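Local atomic coordinates of titin (PDB entry 5JDD), a protein that forms the giant elastic filament of muscle sarcomeres and is represented here by three tandem immunoglobulin domains of its I-band, which probably contribute to passive extensibility. Residues A[137-142]-A[146-151]; A[178-183]-A[247-252]. One frame throughout, in Å; residues are numbered along the deposited sequence. Where two conformers were deposited one is given.

Contact 1. Residues A[137-142]-A[146-151]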
ATOM      1  N   LYS A 137       6.802   1.898   4.586  1.00 10.32           N
ATOM      2  CA  LYS A 137       7.456   1.277   3.439  1.00 11.64           C
ATOM      3  C   LYS A 137       6.404   1.113   2.347  1.00  9.91           C
ATOM      4  O   LYS A 137       5.360   0.505   2.564  1.00 14.15           O
ATOM      5  CB  LYS A 137       8.051  -0.076   3.836  1.00 18.40           C
ATOM      6  CG  LYS A 137       8.610  -0.897   2.685  1.00 31.26           C
ATOM      7  CD  LYS A 137       9.974  -0.418   2.241  1.00 41.45           C
ATOM      8  CE  LYS A 137      10.604  -1.432   1.293  1.00 43.08           C
ATOM      9  NZ  LYS A 137      10.484  -2.817   1.842  1.00 40.38           N
ATOM     10  N   ILE A 138       6.668   1.691   1.184  1.00 10.93           N
ATOM     11  CA  ILE A 138       5.743   1.642   0.068  1.00 10.82           C
ATOM     12  C   ILE A 138       6.358   0.788  -1.034  1.00 11.36           C
ATOM     13  O   ILE A 138       7.469   1.058  -1.500  1.00 15.05           O
ATOM     14  CB  ILE A 138       5.411   3.073  -0.414  1.00 10.91           C
ATOM     15  CG1 ILE A 138       4.589   3.787   0.664  1.00 16.23           C
ATOM     16  CG2 ILE A 138       4.618   3.046  -1.720  1.00 15.07           C
ATOM     17  CD1 ILE A 138       4.363   5.275   0.408  1.00 20.36           C
ATOM     18  N   VAL A 139       5.642  -0.256  -1.437  1.00 10.07           N
ATOM     19  CA  VAL A 139       6.195  -1.266  -2.335  1.00 11.56           C
ATOM     20  C   VAL A 139       5.289  -1.453  -3.547  1.00 11.96           C
ATOM     21  O   VAL A 139       4.061  -1.426  -3.424  1.00 11.57           O
ATOM     22  CB  VAL A 139       6.353  -2.623  -1.618  1.00 13.57           C
ATOM     23  CG1 VAL A 139       7.009  -3.651  -2.529  1.00 18.23           C
ATOM     24  CG2 VAL A 139       7.184  -2.466  -0.338  1.00 18.93           C
ATOM     25  N   VAL A 140       5.896  -1.617  -4.720  1.00 12.49           N
ATOM     26  CA  VAL A 140       5.169  -2.056  -5.908  1.00 12.24           C
ATOM     27  C   VAL A 140       5.796  -3.350  -6.396  1.00 13.05           C
ATOM     28  O   VAL A 140       7.019  -3.437  -6.559  1.00 15.39           O
ATOM     29  CB  VAL A 140       5.249  -1.028  -7.032  1.00 14.75           C
ATOM     30  CG1 VAL A 140       4.433  -1.500  -8.241  1.00 15.82           C
ATOM     31  CG2 VAL A 140       4.765   0.322  -6.542  1.00 17.78           C
ATOM     32  N   GLN A 141       4.969  -4.366  -6.619  1.00 11.70           N
ATOM     33  CA  GLN A 141       5.442  -5.606  -7.212  1.00 12.27           C
ATOM     34  C   GLN A 141       4.536  -5.949  -8.383  1.00 10.15           C
ATOM     35  O   GLN A 141       3.575  -6.719  -8.244  1.00 12.42           O
ATOM     36  CB  GLN A 141       5.484  -6.730  -6.170  1.00 15.45           C
ATOM     37  CG  GLN A 141       6.501  -6.451  -5.054  1.00 18.72           C
ATOM     38  CD  GLN A 141       6.639  -7.583  -4.055  1.00 34.57           C
ATOM     39  OE1 GLN A 141       6.249  -8.719  -4.319  1.00 42.09           O
ATOM     40  NE2 GLN A 141       7.213  -7.274  -2.898  1.00 30.71           N
ATOM     41  N   GLY A 142       4.835  -5.367  -9.540  1.00 10.34           N
ATOM     42  CA  GLY A 142       3.983  -5.553 -10.708  1.00  9.55           C
ATOM     43  C   GLY A 142       2.635  -4.868 -10.557  1.00 10.54           C
ATOM     44  O   GLY A 142       2.553  -3.642 -10.568  1.00 11.06           O
ATOM     45  N   GLN A 146       1.719  -2.466  -1.982  1.00  9.14           N
ATOM     46  CA  GLN A 146       1.769  -2.737  -0.553  0.50  7.60           C
ATOM     47  C   GLN A 146       2.207  -1.518   0.258  1.00  8.03           C
ATOM     48  O   GLN A 146       3.076  -0.746  -0.164  1.00 10.08           O
ATOM     49  CB  GLN A 146       2.708  -3.920  -0.284  0.50 11.17           C
ATOM     50  CG  GLN A 146       2.772  -4.360   1.166  0.50 12.72           C
ATOM     51  CD  GLN A 146       3.739  -5.508   1.375  0.50 15.42           C
ATOM     52  OE1 GLN A 146       4.721  -5.652   0.645  0.50 21.10           O
ATOM     53  NE2 GLN A 146       3.466  -6.333   2.375  0.50 18.00           N
ATOM     54  N   LEU A 147       1.594  -1.369   1.431  1.00  6.98           N
ATOM     55  CA  LEU A 147       1.984  -0.372   2.425  1.00  9.27           C
ATOM     56  C   LEU A 147       2.337  -1.125   3.692  1.00  8.69           C
ATOM     57  O   LEU A 147       1.514  -1.863   4.239  1.00 10.01           O
ATOM     58  CB  LEU A 147       0.839   0.602   2.711  1.00  8.87           C
ATOM     59  CG  LEU A 147       1.093   1.614   3.842  1.00  8.30           C
ATOM     60  CD1 LEU A 147       2.192   2.584   3.441  1.00 12.67           C
ATOM     61  CD2 LEU A 147      -0.171   2.388   4.179  1.00 11.00           C
ATOM     62  N   ILE A 148       3.576  -0.967   4.143  1.00  8.93           N
ATOM     63  CA  ILE A 148       4.026  -1.595   5.379  1.00  9.38           C
ATOM     64  C   ILE A 148       4.251  -0.514   6.431  1.00  9.57           C
ATOM     65  O   ILE A 148       4.962   0.469   6.184  1.00 12.68           O
ATOM     66  CB  ILE A 148       5.300  -2.400   5.148  1.00 11.05           C
ATOM     67  CG1 ILE A 148       5.022  -3.510   4.132  1.00 15.72           C
ATOM     68  CG2 ILE A 148       5.809  -2.991   6.450  1.00 13.94           C
ATOM     69  CD1 ILE A 148       6.246  -3.976   3.394  1.00 28.29           C
ATOM     70  N   ILE A 149       3.600  -0.678   7.580  1.00  8.61           N
ATOM     71  CA  ILE A 149       3.679   0.302   8.662  1.00  9.45           C
ATOM     72  C   ILE A 149       4.451  -0.297   9.820  1.00  8.53           C
ATOM     73  O   ILE A 149       3.995  -1.244  10.462  1.00 10.59           O
ATOM     74  CB  ILE A 149       2.276   0.736   9.131  1.00  9.35           C
ATOM     75  CG1 ILE A 149       1.449   1.233   7.945  1.00 13.58           C
ATOM     76  CG2 ILE A 149       2.371   1.840  10.174  1.00 13.05           C
ATOM     77  CD1 ILE A 149       0.012   1.540   8.306  1.00 16.11           C
ATOM     78  N   MET A 150       5.624   0.266  10.088  1.00  9.38           N
ATOM     79  CA  MET A 150       6.506  -0.269  11.122  1.00 10.94           C
ATOM     80  C   MET A 150       6.189   0.280  12.502  1.00 12.02           C
ATOM     81  O   MET A 150       5.681   1.391  12.637  1.00 12.26           O
ATOM     82  CB  MET A 150       7.965   0.083  10.802  1.00 15.48           C
ATOM     83  CG  MET A 150       8.441  -0.282   9.411  1.00 20.91           C
ATOM     84  SD  MET A 150       8.343  -2.046   9.097  1.00 28.91           S
ATOM     85  CE  MET A 150       9.397  -2.678  10.401  1.00 32.20           C
ATOM     86  N   ASN A 151       6.498  -0.516  13.521  1.00 10.01           N
ATOM     87  CA  ASN A 151       6.451  -0.068  14.914  0.53 12.12           C
ATOM     88  C   ASN A 151       5.150   0.652  15.248  1.00 11.58           C
ATOM     89  O   ASN A 151       5.152   1.816  15.658  1.00 14.71           O
ATOM     90  CB  ASN A 151       7.654   0.829  15.227  0.53 15.10           C
ATOM     91  CG  ASN A 151       7.782   1.137  16.710  0.53 16.75           C
ATOM     92  OD1 ASN A 151       7.294   0.385  17.559  0.53 13.86           O
ATOM     93  ND2 ASN A 151       8.429   2.253  17.026  0.53 20.71           N
TER
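Lys-137 and Ile-148 run together off the same face of a beta hairpin, with CB of Lys-137 3.8 Å from CB of Ile-148. Further out, CG of Lys-137 lies 3.9 Å from CD1 of Ile-148, after which the lysine chain bends at chi2 (78°) and carries its amine away from the partner strand. The same CD1 of Ile-148 reaches obliquely along the hairpin to CG2 of Val-139, 4.1 Å away, and so bridges two residues of strand 136-141. Val-139 in turn runs alongside Gln-146, CB of Val-139 lying 4.1 Å from CB of Gln-146. These four side chains share one face. On the other, Ile-138 and Leu-147 meet at an angle, CG1 of Ile-138 touching CD1 of Leu-147 at 3.9 Å. Two reciprocal pairs of nearly straight backbone hydrogen bonds hold this register: Lys-137 with Ile-148 (N of Ile-148 to O of Lys-137, 2.8 Å) and Val-139 with Gln-146 (N of Gln-146 to O of Val-139, 2.9 Å). Ile-138 and Leu-147 form the non-hydrogen-bonded pair between them. Strand 136-141 is an edge strand of its four-stranded sheet, while strand 144-149 is bonded on its far side to strand 108-114 through Leu-147 and Phe-110. On the inner face, Ile-138 and Leu-147 pack on Trp-123 of the opposing sheet, and Leu-147 also meets Tyr-160 of strand 158-164.

Contact 2. Residues A[178-183]-A[247-252]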
ATOM      1  N   ILE A 178      -0.921  -3.804  24.189  1.00  8.01           N
ATOM      2  CA  ILE A 178      -0.273  -4.907  24.881  1.00  8.72           C
ATOM      3  C   ILE A 178      -0.827  -5.009  26.294  1.00 10.01           C
ATOM      4  O   ILE A 178      -1.054  -3.999  26.965  1.00 11.32           O
ATOM      5  CB  ILE A 178       1.251  -4.730  24.911  1.00  7.51           C
ATOM      6  CG1 ILE A 178       1.794  -4.842  23.486  1.00  8.73           C
ATOM      7  CG2 ILE A 178       1.913  -5.781  25.841  1.00  9.77           C
ATOM      8  CD1 ILE A 178       3.169  -4.273  23.320  1.00 10.29           C
ATOM      9  N   MET A 179      -1.089  -6.233  26.733  1.00  9.68           N
ATOM     10  CA  MET A 179      -1.511  -6.458  28.103  1.00  9.40           C
ATOM     11  C   MET A 179      -0.561  -7.395  28.806  1.00  9.78           C
ATOM     12  O   MET A 179      -0.013  -8.330  28.207  1.00 11.33           O
ATOM     13  CB  MET A 179      -2.939  -6.986  28.138  1.00 10.94           C
ATOM     14  CG  MET A 179      -3.912  -6.030  27.489  1.00 11.81           C
ATOM     15  SD  MET A 179      -5.617  -6.541  27.747  1.00 21.31           S
ATOM     16  CE  MET A 179      -6.487  -5.231  26.885  1.00 34.46           C
ATOM     17  N   ILE A 180      -0.348  -7.124  30.084  1.00 12.50           N
ATOM     18  CA  ILE A 180       0.515  -7.961  30.890  1.00 11.60           C
ATOM     19  C   ILE A 180      -0.363  -8.959  31.643  1.00 10.19           C
ATOM     20  O   ILE A 180      -1.259  -8.587  32.414  1.00 16.64           O
ATOM     21  CB  ILE A 180       1.389  -7.107  31.808  1.00 10.14           C
ATOM     22  CG1 ILE A 180       2.419  -6.335  30.966  1.00 14.79           C
ATOM     23  CG2 ILE A 180       2.108  -7.995  32.826  1.00 13.08           C
ATOM     24  CD1 ILE A 180       3.121  -5.205  31.701  1.00 23.44           C
ATOM     25  N   THR A 181      -0.145 -10.238  31.355  1.00 10.44           N
ATOM     26  CA  THR A 181      -0.996 -11.284  31.900  1.00 11.63           C
ATOM     27  C   THR A 181      -0.413 -11.904  33.167  1.00 12.40           C
ATOM     28  O   THR A 181      -1.144 -12.491  33.964  1.00 16.70           O
ATOM     29  CB  THR A 181      -1.316 -12.352  30.846  1.00 13.73           C
ATOM     30  OG1 THR A 181      -0.117 -13.035  30.463  1.00 15.33           O
ATOM     31  CG2 THR A 181      -1.923 -11.696  29.610  1.00 15.90           C
ATOM     32  N   SER A 182       0.901 -11.780  33.344  1.00 10.22           N
ATOM     33  CA  SER A 182       1.540 -12.113  34.612  1.00 11.50           C
ATOM     34  C   SER A 182       2.521 -11.007  34.936  1.00 10.35           C
ATOM     35  O   SER A 182       3.528 -10.838  34.244  1.00 11.26           O
ATOM     36  CB  SER A 182       2.277 -13.447  34.522  1.00 14.36           C
ATOM     37  OG  SER A 182       2.677 -13.876  35.813  1.00 20.87           O
ATOM     38  N   MET A 183       2.225 -10.252  35.989  1.00 12.25           N
ATOM     39  CA  MET A 183       3.031  -9.094  36.352  0.50 11.16           C
ATOM     40  C   MET A 183       4.311  -9.474  37.085  1.00 12.08           C
ATOM     41  O   MET A 183       4.453 -10.599  37.581  1.00 13.07           O
ATOM     42  CB  MET A 183       2.214  -8.145  37.228  0.50 12.24           C
ATOM     43  CG  MET A 183       1.065  -7.488  36.500  0.50 18.27           C
ATOM     44  SD  MET A 183      -0.144  -6.783  37.628  0.50 21.72           S
ATOM     45  CE  MET A 183      -1.270  -6.030  36.455  0.50 28.89           C
ATOM     46  N   TYR A 247      12.557  -2.216  39.390  1.00  9.42           N
ATOM     47  CA  TYR A 247      12.700  -2.609  37.999  1.00  8.75           C
ATOM     48  C   TYR A 247      11.367  -2.534  37.292  1.00 10.73           C
ATOM     49  O   TYR A 247      10.336  -2.919  37.858  1.00 12.00           O
ATOM     50  CB  TYR A 247      13.296  -4.018  37.920  1.00  8.04           C
ATOM     51  CG  TYR A 247      14.727  -4.034  38.377  1.00  7.95           C
ATOM     52  CD1 TYR A 247      15.054  -4.138  39.728  1.00  8.28           C
ATOM     53  CD2 TYR A 247      15.757  -3.890  37.463  1.00  9.89           C
ATOM     54  CE1 TYR A 247      16.385  -4.115  40.150  1.00  8.21           C
ATOM     55  CE2 TYR A 247      17.091  -3.895  37.874  1.00  8.91           C
ATOM     56  CZ  TYR A 247      17.392  -3.994  39.220  1.00  7.93           C
ATOM     57  OH  TYR A 247      18.707  -3.974  39.630  1.00 10.10           O
ATOM     58  N   THR A 248      11.388  -2.026  36.057  1.00  7.91           N
ATOM     59  CA  THR A 248      10.164  -1.849  35.290  1.00 11.29           C
ATOM     60  C   THR A 248      10.300  -2.497  33.921  1.00  8.72           C
ATOM     61  O   THR A 248      11.272  -2.266  33.198  1.00 10.54           O
ATOM     62  CB  THR A 248       9.829  -0.359  35.090  1.00  9.54           C
ATOM     63  OG1 THR A 248       9.727   0.288  36.367  1.00 11.15           O
ATOM     64  CG2 THR A 248       8.512  -0.195  34.336  1.00 11.07           C
ATOM     65  N   PHE A 249       9.320  -3.319  33.571  1.00  8.52           N
ATOM     66  CA  PHE A 249       9.203  -3.832  32.221  1.00  8.42           C
ATOM     67  C   PHE A 249       8.263  -2.902  31.475  1.00  9.12           C
ATOM     68  O   PHE A 249       7.189  -2.562  31.995  1.00  8.96           O
ATOM     69  CB  PHE A 249       8.643  -5.254  32.253  1.00  9.12           C
ATOM     70  CG  PHE A 249       8.282  -5.795  30.901  1.00  8.47           C
ATOM     71  CD1 PHE A 249       9.242  -6.400  30.099  1.00  8.52           C
ATOM     72  CD2 PHE A 249       6.976  -5.724  30.446  1.00 10.40           C
ATOM     73  CE1 PHE A 249       8.900  -6.919  28.850  1.00  7.96           C
ATOM     74  CE2 PHE A 249       6.630  -6.227  29.197  1.00 11.01           C
ATOM     75  CZ  PHE A 249       7.596  -6.831  28.399  1.00 10.86           C
ATOM     76  N   VAL A 250       8.663  -2.491  30.273  1.00  8.40           N
ATOM     77  CA  VAL A 250       7.856  -1.596  29.450  1.00  6.97           C
ATOM     78  C   VAL A 250       7.645  -2.181  28.064  1.00  9.63           C
ATOM     79  O   VAL A 250       8.603  -2.528  27.388  1.00 10.42           O
ATOM     80  CB  VAL A 250       8.543  -0.233  29.260  1.00 10.16           C
ATOM     81  CG1 VAL A 250       7.690   0.680  28.376  1.00 11.83           C
ATOM     82  CG2 VAL A 250       8.825   0.424  30.599  1.00 12.61           C
ATOM     83  N   ALA A 251       6.392  -2.283  27.632  1.00 10.45           N
ATOM     84  CA  ALA A 251       6.100  -2.709  26.267  1.00 11.44           C
ATOM     85  C   ALA A 251       4.898  -1.947  25.763  1.00  9.07           C
ATOM     86  O   ALA A 251       3.802  -2.104  26.303  1.00 11.75           O
ATOM     87  CB  ALA A 251       5.825  -4.201  26.212  1.00 13.57           C
ATOM     88  N   GLY A 252       5.106  -1.131  24.735  1.00 10.86           N
ATOM     89  CA  GLY A 252       4.060  -0.242  24.259  1.00 12.35           C
ATOM     90  C   GLY A 252       3.628   0.670  25.390  1.00 12.89           C
ATOM     91  O   GLY A 252       4.466   1.307  26.037  1.00 15.66           O
TER
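Ile-178 and Ile-180 adopt the same shape: in each, CG1 lies beside the backbone N and opposite the carbonyl carbon (chi1 -67° and -69°), and a nearly extended chi2 sends CD1 out toward strand 245-251. Phe-249 answers from the other side with its ring swung opposite its own backbone N (chi1 171°). CD1 of Ile-180 then arrives at the edge of that ring, close to its plane, 4.1 Å from CD2 of Phe-249, the isoleucine and the ring passing one another antiparallel. CD1 of Ile-178 settles 3.9 Å from CB of Ala-251 and also lies 3.7 Å from the backbone O of Ala-251. The terminal methyl continues to the backbone N of Gly-252, at 4.0 Å, where the chain leaves the strand. No hydrogen bond crosses; methyl groups meet a methyl, a ring edge and the backbone at the strand's end. Ile-206 touches both Ile-178 and Ala-251, and Trp-210 meets the ring of Phe-249 edge-to-face. The backbone N of Ile-178 is bonded to OE1 of Glu-104, joining the second and third immunoglobulin domains. Past Ile-180 the chain turns a corner, where a classic beta bulge pairs Thr-181 and Ser-182 with the single residue Thr-200. Ile-180 of strand 180-182, with Ile-178 just before it, thus meets strand 245-251 of the facing sheet across the interior, as in an I-set immunoglobulin beta sandwich.

From the N terminus, the chain passes through the first immunoglobulin domain before reaching contact 1, which lies within the second and closes a tight hairpin whose turn lies at 142-143, three residues separating the segments. Contact 2 opens only after that loop has closed, so the two follow in series and neither nest nor cross. Its own loop is long, with 63 residues between the segments, and brings the opening strand of the third domain against a late one. Contact 1 joins neighbours within a single sheet, whereas contact 2 ties together the two facing sheets of its sandwich. Their centres are about 30 Å apart and their nearest atoms about 7 Å, without touching.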